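Local coordinates for protein subclass B1 metallo-beta-lactamase (Myroides odoratimimus, PDB 6T5L) that probably hydrolyses beta-lactam antibiotics, carbapenems among them, as a zinc-dependent subclass B1 metallo-beta-lactamase, at residues A[24-29]-A[38-43]; A[32-37]-A[54-59]; A[107-112]-A[132-137]. All blocks are in the same frame, centred on the assembly; numbering follows the deposited sequence.

Contact 1: residues A[24-29]-A[38-43]; sequences NLIINK and ISFLNT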
loop_
_atom_site.group_PDB
_atom_site.type_symbol
_atom_site.label_atom_id
_atom_site.label_comp_id
_atom_site.label_asym_id
_atom_site.label_seq_id
_atom_site.Cartn_x
_atom_site.Cartn_y
_atom_site.Cartn_z
ATOM N N ASN A 24 -11.075 -10.896 9.866
ATOM C CA ASN A 24 -9.664 -10.660 9.592
ATOM C C ASN A 24 -9.383 -9.778 8.382
ATOM O O ASN A 24 -8.256 -9.301 8.251
ATOM C CB ASN A 24 -8.924 -11.976 9.325
ATOM C CG ASN A 24 -8.930 -12.908 10.527
ATOM O OD1 ASN A 24 -8.733 -12.475 11.645
ATOM N ND2 ASN A 24 -9.139 -14.175 10.282
ATOM N N LEU A 25 -10.345 -9.600 7.477
ATOM C CA LEU A 25 -10.090 -9.001 6.174
ATOM C C LEU A 25 -11.353 -8.357 5.614
ATOM O O LEU A 25 -12.367 -9.035 5.483
ATOM C CB LEU A 25 -9.608 -10.070 5.172
ATOM C CG LEU A 25 -9.288 -9.583 3.773
ATOM C CD1 LEU A 25 -8.103 -8.582 3.913
ATOM C CD2 LEU A 25 -8.953 -10.653 2.769
ATOM N N ILE A 26 -11.278 -7.088 5.237
ATOM C CA ILE A 26 -12.332 -6.423 4.465
ATOM C C ILE A 26 -11.794 -5.983 3.119
ATOM O O ILE A 26 -10.680 -5.428 3.033
ATOM C CB ILE A 26 -12.892 -5.203 5.202
ATOM C CG1 ILE A 26 -13.571 -5.666 6.489
ATOM C CG2 ILE A 26 -13.974 -4.447 4.352
ATOM C CD1 ILE A 26 -13.490 -4.671 7.536
ATOM N N ILE A 27 -12.584 -6.217 2.064
ATOM C CA ILE A 27 -12.218 -5.755 0.727
ATOM C C ILE A 27 -13.352 -4.876 0.217
ATOM O O ILE A 27 -14.494 -5.332 0.145
ATOM C CB ILE A 27 -11.947 -6.913 -0.240
ATOM C CG1 ILE A 27 -10.868 -7.827 0.324
ATOM C CG2 ILE A 27 -11.453 -6.414 -1.597
ATOM C CD1 ILE A 27 -10.511 -8.981 -0.592
ATOM N N ASN A 28 -13.028 -3.630 -0.139
ATOM C CA ASN A 28 -13.960 -2.692 -0.743
ATOM C C ASN A 28 -13.606 -2.493 -2.209
ATOM O O ASN A 28 -12.434 -2.239 -2.547
ATOM C CB ASN A 28 -13.949 -1.325 -0.051
ATOM C CG ASN A 28 -14.353 -1.407 1.379
ATOM O OD1 ASN A 28 -15.367 -1.994 1.710
ATOM N ND2 ASN A 28 -13.505 -0.877 2.261
ATOM N N LYS A 29 -14.618 -2.632 -3.064
ATOM C CA LYS A 29 -14.485 -2.315 -4.470
ATOM C C LYS A 29 -14.760 -0.826 -4.670
ATOM O O LYS A 29 -15.865 -0.361 -4.401
ATOM C CB LYS A 29 -15.457 -3.166 -5.294
ATOM C CG LYS A 29 -15.314 -2.862 -6.819
ATOM C CD LYS A 29 -16.056 -3.853 -7.719
ATOM C CE LYS A 29 -15.768 -3.471 -9.142
ATOM N NZ LYS A 29 -16.341 -4.446 -10.101
ATOM N N ILE A 38 -8.452 -4.137 3.774
ATOM C CA ILE A 38 -8.317 -3.664 5.158
ATOM C C ILE A 38 -8.133 -4.868 6.087
ATOM O O ILE A 38 -8.915 -5.831 6.023
ATOM C CB ILE A 38 -9.543 -2.838 5.588
ATOM C CG1 ILE A 38 -9.868 -1.757 4.528
ATOM C CG2 ILE A 38 -9.373 -2.214 6.989
ATOM C CD1 ILE A 38 -11.077 -0.781 4.955
ATOM N N SER A 39 -7.076 -4.826 6.919
ATOM C CA SER A 39 -6.769 -5.895 7.868
ATOM C C SER A 39 -6.338 -5.232 9.174
ATOM O O SER A 39 -6.266 -3.989 9.294
ATOM C CB SER A 39 -5.696 -6.887 7.332
ATOM O OG SER A 39 -4.472 -6.214 6.959
ATOM N N PHE A 40 -6.123 -6.054 10.195
ATOM C CA PHE A 40 -6.046 -5.522 11.556
ATOM C C PHE A 40 -4.766 -5.961 12.239
ATOM O O PHE A 40 -4.512 -7.153 12.421
ATOM C CB PHE A 40 -7.289 -5.931 12.345
ATOM C CG PHE A 40 -8.546 -5.500 11.678
ATOM C CD1 PHE A 40 -9.005 -4.192 11.815
ATOM C CD2 PHE A 40 -9.258 -6.375 10.911
ATOM C CE1 PHE A 40 -10.144 -3.773 11.197
ATOM C CE2 PHE A 40 -10.412 -5.974 10.289
ATOM C CZ PHE A 40 -10.851 -4.663 10.417
ATOM N N LEU A 41 -3.955 -4.990 12.600
ATOM C CA LEU A 41 -2.760 -5.249 13.374
ATOM C C LEU A 41 -3.160 -5.450 14.829
ATOM O O LEU A 41 -3.777 -4.563 15.418
ATOM C CB LEU A 41 -1.825 -4.061 13.219
ATOM C CG LEU A 41 -0.506 -4.279 12.500
ATOM C CD1 LEU A 41 0.272 -2.986 12.710
ATOM C CD2 LEU A 41 0.325 -5.449 12.978
ATOM N N ASN A 42 -2.873 -6.613 15.403
ATOM C CA ASN A 42 -2.877 -6.717 16.859
ATOM C C ASN A 42 -1.477 -7.171 17.254
ATOM O O ASN A 42 -1.169 -8.359 17.226
ATOM C CB ASN A 42 -3.970 -7.622 17.436
ATOM C CG ASN A 42 -3.915 -7.652 18.910
ATOM N N THR A 43 -0.629 -6.222 17.637
ATOM C CA THR A 43 0.764 -6.533 17.960
ATOM C C THR A 43 1.078 -6.376 19.444
ATOM O O THR A 43 2.209 -6.667 19.871
ATOM C CB THR A 43 1.699 -5.644 17.121
ATOM O OG1 THR A 43 3.081 -5.954 17.378
ATOM C CG2 THR A 43 1.393 -4.178 17.446
HETATM O O HOH W 1 -6.564 -8.719 10.168
#
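Ile26 and Ile38 face each other across neighbouring antiparallel strands, their CB atoms 4.1 Å apart on the same face of the sheet. They form a hydrogen-bonded pair: Ile26 N gives a nearly straight bond to Ile38 O (2.8 Å, 172° at the hydrogen), and Ile38 N returns one to Ile26 O at 2.7 Å. From this pair the side chains reach out along the strands. The CD1 methyl of Ile26 comes to the edge of the Phe40 ring, close to its plane, 3.9 Å from CZ. Ile38 goes the other way: its CG1 branch is anti to its own carbonyl carbon (chi1 -49°) and carries CD1 to 3.6 Å from Asn28 ND2, an amide nitrogen that is itself hydrogen-bonded to Glu36. On the reverse face Leu25 CD1 touches Ile38 O at 3.6 Å. Towards the open end of the hairpin, direct backbone pairing gives way to a water, which donates to Asn24 O and accepts from Phe40 N at 2.7 Å. Asn24 also binds Lys72, Ser73 and Glu76, tying this end to helix 71-83, on which Leu25 and Ile27 pack. Strand 17-21 flanks 25-29 on its outer side, while strand 49-58 borders 34-41, with Ile38 and Phe40 both resting on Ala50.

Contact 2: residues A[32-37]-A[54-59]; sequences NHIYEH and MLVLNE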
loop_
_atom_site.group_PDB
_atom_site.type_symbol
_atom_site.label_atom_id
_atom_site.label_comp_id
_atom_site.label_asym_id
_atom_site.label_seq_id
_atom_site.Cartn_x
_atom_site.Cartn_y
_atom_site.Cartn_z
ATOM N N ASN A 32 -13.819 -0.180 -11.186
ATOM C CA ASN A 32 -13.694 -1.432 -11.916
ATOM C C ASN A 32 -12.300 -2.050 -11.735
ATOM O O ASN A 32 -12.169 -3.270 -11.782
ATOM C CB ASN A 32 -14.042 -1.205 -13.398
ATOM C CG ASN A 32 -15.525 -0.776 -13.594
ATOM O OD1 ASN A 32 -16.417 -1.238 -12.868
ATOM N ND2 ASN A 32 -15.778 0.088 -14.566
ATOM N N HIS A 33 -11.265 -1.259 -11.471
ATOM C CA HIS A 33 -9.934 -1.818 -11.323
ATOM C C HIS A 33 -9.360 -1.717 -9.921
ATOM O O HIS A 33 -8.249 -2.211 -9.688
ATOM C CB HIS A 33 -8.956 -1.123 -12.273
ATOM C CG HIS A 33 -9.407 -1.128 -13.691
ATOM N ND1 HIS A 33 -9.432 -2.266 -14.464
ATOM C CD2 HIS A 33 -9.886 -0.130 -14.472
ATOM C CE1 HIS A 33 -9.908 -1.971 -15.663
ATOM N NE2 HIS A 33 -10.178 -0.682 -15.696
ATOM N N ILE A 34 -10.034 -1.047 -9.000
ATOM C CA ILE A 34 -9.372 -0.636 -7.778
ATOM C C ILE A 34 -10.180 -1.110 -6.589
ATOM O O ILE A 34 -11.284 -0.634 -6.361
ATOM C CB ILE A 34 -9.173 0.891 -7.700
ATOM C CG1 ILE A 34 -8.175 1.373 -8.721
ATOM C CG2 ILE A 34 -8.791 1.290 -6.254
ATOM C CD1 ILE A 34 -6.789 0.942 -8.510
ATOM N N TYR A 35 -9.560 -1.919 -5.775
ATOM C CA TYR A 35 -10.107 -2.492 -4.567
ATOM C C TYR A 35 -9.170 -2.077 -3.435
ATOM O O TYR A 35 -7.968 -1.922 -3.654
ATOM C CB TYR A 35 -10.160 -4.039 -4.681
ATOM C CG TYR A 35 -11.095 -4.617 -5.761
ATOM C CD1 TYR A 35 -10.762 -4.562 -7.081
ATOM C CD2 TYR A 35 -12.250 -5.291 -5.415
ATOM C CE1 TYR A 35 -11.570 -5.070 -8.045
ATOM C CE2 TYR A 35 -13.106 -5.828 -6.397
ATOM C CZ TYR A 35 -12.751 -5.714 -7.710
ATOM O OH TYR A 35 -13.538 -6.237 -8.716
ATOM N N GLU A 36 -9.736 -1.839 -2.261
ATOM C CA GLU A 36 -9.033 -1.525 -1.029
ATOM C C GLU A 36 -9.155 -2.740 -0.098
ATOM O O GLU A 36 -10.258 -3.313 0.063
ATOM C CB GLU A 36 -9.654 -0.282 -0.385
ATOM C CG GLU A 36 -9.055 0.112 0.960
ATOM C CD GLU A 36 -9.843 1.108 1.786
ATOM O OE1 GLU A 36 -9.137 1.947 2.377
ATOM O OE2 GLU A 36 -11.109 1.061 1.920
ATOM N N HIS A 37 -8.017 -3.205 0.419
ATOM C CA HIS A 37 -8.017 -4.275 1.411
ATOM C C HIS A 37 -7.719 -3.672 2.777
ATOM O O HIS A 37 -6.889 -2.753 2.903
ATOM C CB HIS A 37 -7.055 -5.426 1.031
ATOM C CG HIS A 37 -5.582 -5.137 1.053
ATOM N ND1 HIS A 37 -4.853 -5.097 2.226
ATOM C CD2 HIS A 37 -4.663 -5.064 0.042
ATOM C CE1 HIS A 37 -3.563 -4.960 1.947
ATOM N NE2 HIS A 37 -3.421 -4.936 0.627
ATOM N N MET A 54 -3.900 -1.673 -1.309
ATOM C CA MET A 54 -4.551 -1.454 -2.620
ATOM C C MET A 54 -4.368 -2.725 -3.460
ATOM O O MET A 54 -3.256 -3.299 -3.572
ATOM C CB MET A 54 -4.041 -0.163 -3.430
ATOM C CG MET A 54 -5.003 0.221 -4.641
ATOM S SD MET A 54 -4.747 1.821 -5.282
ATOM C CE MET A 54 -3.197 1.480 -6.239
ATOM N N LEU A 55 -5.483 -3.129 -4.055
ATOM C CA LEU A 55 -5.480 -4.178 -5.055
ATOM C C LEU A 55 -5.838 -3.527 -6.371
ATOM O O LEU A 55 -6.893 -2.890 -6.477
ATOM C CB LEU A 55 -6.502 -5.244 -4.700
ATOM C CG LEU A 55 -6.236 -6.287 -3.645
ATOM C CD1 LEU A 55 -7.134 -7.503 -4.070
ATOM C CD2 LEU A 55 -4.816 -6.731 -3.504
ATOM N N VAL A 56 -4.977 -3.715 -7.356
ATOM C CA VAL A 56 -5.212 -3.263 -8.717
ATOM C C VAL A 56 -5.490 -4.502 -9.564
ATOM O O VAL A 56 -4.664 -5.442 -9.647
ATOM C CB VAL A 56 -4.016 -2.477 -9.257
ATOM C CG1 VAL A 56 -4.286 -2.021 -10.702
ATOM C CG2 VAL A 56 -3.693 -1.317 -8.340
ATOM N N LEU A 57 -6.637 -4.466 -10.229
ATOM C CA LEU A 57 -7.112 -5.556 -11.073
ATOM C C LEU A 57 -7.221 -5.117 -12.528
ATOM O O LEU A 57 -7.868 -4.099 -12.819
ATOM C CB LEU A 57 -8.466 -6.039 -10.597
ATOM C CG LEU A 57 -9.263 -6.958 -11.517
ATOM C CD1 LEU A 57 -8.709 -8.341 -11.746
ATOM C CD2 LEU A 57 -10.693 -6.975 -11.005
ATOM N N ASN A 58 -6.625 -5.901 -13.446
ATOM C CA ASN A 58 -6.905 -5.723 -14.873
ATOM C C ASN A 58 -6.741 -7.034 -15.655
ATOM O O ASN A 58 -5.761 -7.755 -15.461
ATOM C CB ASN A 58 -5.999 -4.640 -15.464
ATOM C CG ASN A 58 -6.365 -4.296 -16.912
ATOM O OD1 ASN A 58 -7.544 -4.039 -17.241
ATOM N ND2 ASN A 58 -5.369 -4.374 -17.797
ATOM N N GLU A 59 -7.717 -7.355 -16.499
ATOM C CA GLU A 59 -7.710 -8.612 -17.301
ATOM C C GLU A 59 -7.331 -9.823 -16.432
ATOM O O GLU A 59 -6.454 -10.625 -16.742
ATOM C CB GLU A 59 -6.787 -8.492 -18.551
ATOM C CG GLU A 59 -7.297 -7.491 -19.555
ATOM C CD GLU A 59 -6.406 -7.222 -20.809
ATOM O OE1 GLU A 59 -5.182 -7.012 -20.699
ATOM O OE2 GLU A 59 -6.959 -7.233 -21.934
#
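The His33 ring meets Leu57 O with its edge: ND1 donates to that oxygen over 2.9 Å, the acceptor lying in the ring plane, although the bond is bent to 141° at the hydrogen. Asn58 lies alongside, its amide turned 72° from the imidazole and OD1 at 3.5 Å from His33 CE1, while its ND2 is hydrogen-bonded to Ile147 O and Asn149 OD1; outside the hairpin the ring of Phe170 meets the imidazole, the planes at about 60°. Tyr35 receives Leu57 CD2 obliquely, 3.6 Å from CE1, and has Leu55 O near its ring edge. The His37 ring, swung between its backbone N and carbonyl carbon, crosses Leu55 at about a right angle, CD2 to CD2 3.9 Å. These groups decorate an antiparallel beta hairpin of the N-terminal sheet in the alpha-beta/beta-alpha sandwich of metallo-beta-lactamases. Tyr35 and Leu55 form a hydrogen-bonded pair, 2.9 Å from Tyr35 N to Leu55 O and 2.8 Å from Leu55 N to Tyr35 O; Leu57 N adds a bond to His33 O. On the other face Ile34 CD1 sits 3.8 Å from Val56 CG2 and also touches Met54 SD. Leu55 and His37 pack against Leu77 of helix 71-83, whereas Val56 reaches Val152 of the second sheet.

Contact 3: residues A[107-112]-A[132-137]; sequences EFENHN and FSNPTK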
loop_
_atom_site.group_PDB
_atom_site.type_symbol
_atom_site.label_atom_id
_atom_site.label_comp_id
_atom_site.label_asym_id
_atom_site.label_seq_id
_atom_site.Cartn_x
_atom_site.Cartn_y
_atom_site.Cartn_z
ATOM N N GLU A 107 3.254 -15.651 3.284
ATOM C CA GLU A 107 2.152 -16.310 2.617
ATOM C C GLU A 107 2.173 -15.996 1.126
ATOM O O GLU A 107 1.900 -16.865 0.289
ATOM C CB GLU A 107 0.864 -15.884 3.311
ATOM C CG GLU A 107 -0.295 -16.657 2.947
ATOM C CD GLU A 107 -0.198 -18.116 3.358
ATOM O OE1 GLU A 107 -0.058 -18.438 4.531
ATOM O OE2 GLU A 107 -0.229 -18.926 2.438
ATOM N N PHE A 108 2.555 -14.767 0.779
ATOM C CA PHE A 108 2.705 -14.385 -0.627
ATOM C C PHE A 108 3.860 -15.141 -1.259
ATOM O O PHE A 108 3.750 -15.669 -2.391
ATOM C CB PHE A 108 2.946 -12.870 -0.774
ATOM C CG PHE A 108 1.690 -12.048 -0.697
ATOM C CD1 PHE A 108 1.098 -11.817 0.525
ATOM C CD2 PHE A 108 1.098 -11.471 -1.856
ATOM C CE1 PHE A 108 -0.084 -11.078 0.618
ATOM C CE2 PHE A 108 -0.120 -10.727 -1.738
ATOM C CZ PHE A 108 -0.683 -10.535 -0.546
ATOM N N GLU A 109 4.976 -15.220 -0.552
ATOM C CA GLU A 109 6.131 -15.935 -1.115
ATOM C C GLU A 109 5.804 -17.425 -1.348
ATOM O O GLU A 109 6.255 -18.025 -2.341
ATOM C CB GLU A 109 7.345 -15.764 -0.201
ATOM C CG GLU A 109 7.842 -14.333 -0.107
ATOM C CD GLU A 109 9.152 -14.216 0.672
ATOM O OE1 GLU A 109 9.194 -14.727 1.797
ATOM O OE2 GLU A 109 10.131 -13.612 0.173
ATOM N N ASN A 110 4.959 -18.005 -0.494
ATOM C CA ASN A 110 4.589 -19.403 -0.624
ATOM C C ASN A 110 3.639 -19.652 -1.769
ATOM O O ASN A 110 3.521 -20.801 -2.211
ATOM C CB ASN A 110 3.957 -19.914 0.647
ATOM C CG ASN A 110 4.999 -20.190 1.734
ATOM O OD1 ASN A 110 6.203 -20.046 1.501
ATOM N ND2 ASN A 110 4.541 -20.503 2.931
ATOM N N HIS A 111 2.980 -18.618 -2.270
ATOM C CA HIS A 111 2.255 -18.745 -3.517
ATOM C C HIS A 111 3.099 -18.286 -4.706
ATOM O O HIS A 111 2.549 -18.059 -5.778
ATOM C CB HIS A 111 0.937 -17.965 -3.450
ATOM C CG HIS A 111 -0.063 -18.560 -2.502
ATOM N ND1 HIS A 111 0.085 -18.500 -1.135
ATOM C CD2 HIS A 111 -1.216 -19.244 -2.723
ATOM C CE1 HIS A 111 -0.909 -19.149 -0.551
ATOM N NE2 HIS A 111 -1.723 -19.596 -1.494
ATOM N N ASN A 112 4.411 -18.135 -4.534
ATOM C CA ASN A 112 5.293 -17.634 -5.582
ATOM C C ASN A 112 4.763 -16.377 -6.282
ATOM O O ASN A 112 4.813 -16.258 -7.503
ATOM C CB ASN A 112 5.557 -18.740 -6.567
ATOM C CG ASN A 112 6.043 -20.001 -5.867
ATOM O OD1 ASN A 112 7.108 -19.973 -5.308
ATOM N ND2 ASN A 112 5.257 -21.085 -5.879
ATOM N N PHE A 132 13.918 -10.613 2.753
ATOM C CA PHE A 132 13.020 -11.441 1.954
ATOM C C PHE A 132 13.664 -12.791 1.680
ATOM O O PHE A 132 14.862 -12.880 1.404
ATOM C CB PHE A 132 12.664 -10.751 0.642
ATOM C CG PHE A 132 11.956 -9.449 0.863
ATOM C CD1 PHE A 132 10.571 -9.393 1.032
ATOM C CD2 PHE A 132 12.692 -8.284 1.020
ATOM C CE1 PHE A 132 9.918 -8.164 1.297
ATOM C CE2 PHE A 132 12.049 -7.069 1.287
ATOM C CZ PHE A 132 10.667 -7.020 1.423
ATOM N N SER A 133 12.857 -13.839 1.780
ATOM C CA SER A 133 13.340 -15.195 1.544
ATOM C C SER A 133 13.511 -15.476 0.052
ATOM O O SER A 133 14.583 -15.922 -0.379
ATOM C CB SER A 133 12.382 -16.206 2.154
ATOM O OG SER A 133 12.492 -17.419 1.453
ATOM N N ASN A 134 12.466 -15.224 -0.743
ATOM C CA ASN A 134 12.510 -15.327 -2.191
ATOM C C ASN A 134 13.249 -14.131 -2.789
ATOM O O ASN A 134 13.047 -12.990 -2.341
ATOM C CB ASN A 134 11.074 -15.376 -2.795
ATOM C CG ASN A 134 10.499 -16.776 -2.794
ATOM O OD1 ASN A 134 11.223 -17.700 -2.534
ATOM N ND2 ASN A 134 9.210 -16.935 -3.144
ATOM N N PRO A 135 14.027 -14.343 -3.859
ATOM C CA PRO A 135 14.671 -13.205 -4.543
ATOM C C PRO A 135 13.653 -12.157 -4.973
ATOM O O PRO A 135 12.589 -12.466 -5.543
ATOM C CB PRO A 135 15.372 -13.868 -5.742
ATOM C CG PRO A 135 15.757 -15.242 -5.216
ATOM C CD PRO A 135 14.480 -15.632 -4.439
ATOM N N THR A 136 13.985 -10.898 -4.676
ATOM C CA THR A 136 13.124 -9.779 -5.020
ATOM C C THR A 136 13.530 -9.152 -6.364
ATOM O O THR A 136 14.642 -9.323 -6.851
ATOM C CB THR A 136 13.203 -8.707 -3.908
ATOM O OG1 THR A 136 14.580 -8.330 -3.711
ATOM C CG2 THR A 136 12.643 -9.237 -2.574
ATOM N N LYS A 137 12.603 -8.411 -6.951
ATOM C CA LYS A 137 12.897 -7.516 -8.065
ATOM C C LYS A 137 12.965 -6.110 -7.477
ATOM O O LYS A 137 12.021 -5.672 -6.814
ATOM C CB LYS A 137 11.848 -7.648 -9.182
ATOM C CG LYS A 137 12.320 -8.744 -10.164
ATOM C CD LYS A 137 11.276 -9.268 -11.096
ATOM C CE LYS A 137 11.959 -9.943 -12.276
ATOM N NZ LYS A 137 11.090 -10.865 -13.039
HETATM O O HOH W 2 10.292 -12.135 -1.840
HETATM O O HOH W 3 7.996 -19.745 -2.815
#
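A Schellman motif with Asn112 as its C-prime residue ends helix 105-110, and Glu109, in the last turn, reaches across to the loop at Ser133 and Asn134. Its CG stands anti to the carbonyl carbon (chi1 -65°) and the chain runs on extended, bringing OE2 to the loop backbone. There Asn134 N donates to OE2 over 3.0 Å at 154°, approaching from above the carboxylate plane, 57° out of it. The other oxygen, OE1, lies against Ser133 CB at 3.5 Å, and OE2 also comes near the edge of the Phe132 ring. A water donates to both Glu109 OE2 and Asn134 O, so the carboxylate is linked to the loop directly and through solvent. In the Schellman turn itself, Asn112 has a positive phi and its N bonds to Glu109 O (2.9 Å), with Ile113 N bonding to Phe108 O. A second water uses this same end of the helix: it donates to Glu109 O and to Asn112 OD1, the latter at 2.7 Å, and accepts from Asn134 ND2. Further back, His111 ND1 donates to Glu107 O at 2.8 Å with the oxygen in its ring plane; His111 N reaches that oxygen from the opposite face of the carbonyl plane. Phe132 packs on Leu125 of helix 119-127, and beyond the loop Lys137 pairs through its backbone with Thr115 and Val117.

How the contacts relate
Contacts 1 and 2 share strand 34-41, the middle member of the run 25-29, 34-41, 49-58 in the six-stranded mixed sheet. Their centres are 15 Å apart and their segments alternate along the chain, as in two successive hairpins using one common strand. They touch directly: Asn28 O lies 2.7 Å from Glu36 N, a probable hydrogen bond. Contact 3 follows later in sequence, its centre about 21 Å from either of the others, with nearest atoms about 9 Å from contact 1 and 6 Å from contact 2. Contacts 1 and 2 thus join three consecutive strands of one sheet, while contact 3 fastens the end of helix 105-110 to a surface loop, with helix 71-83 beside all three.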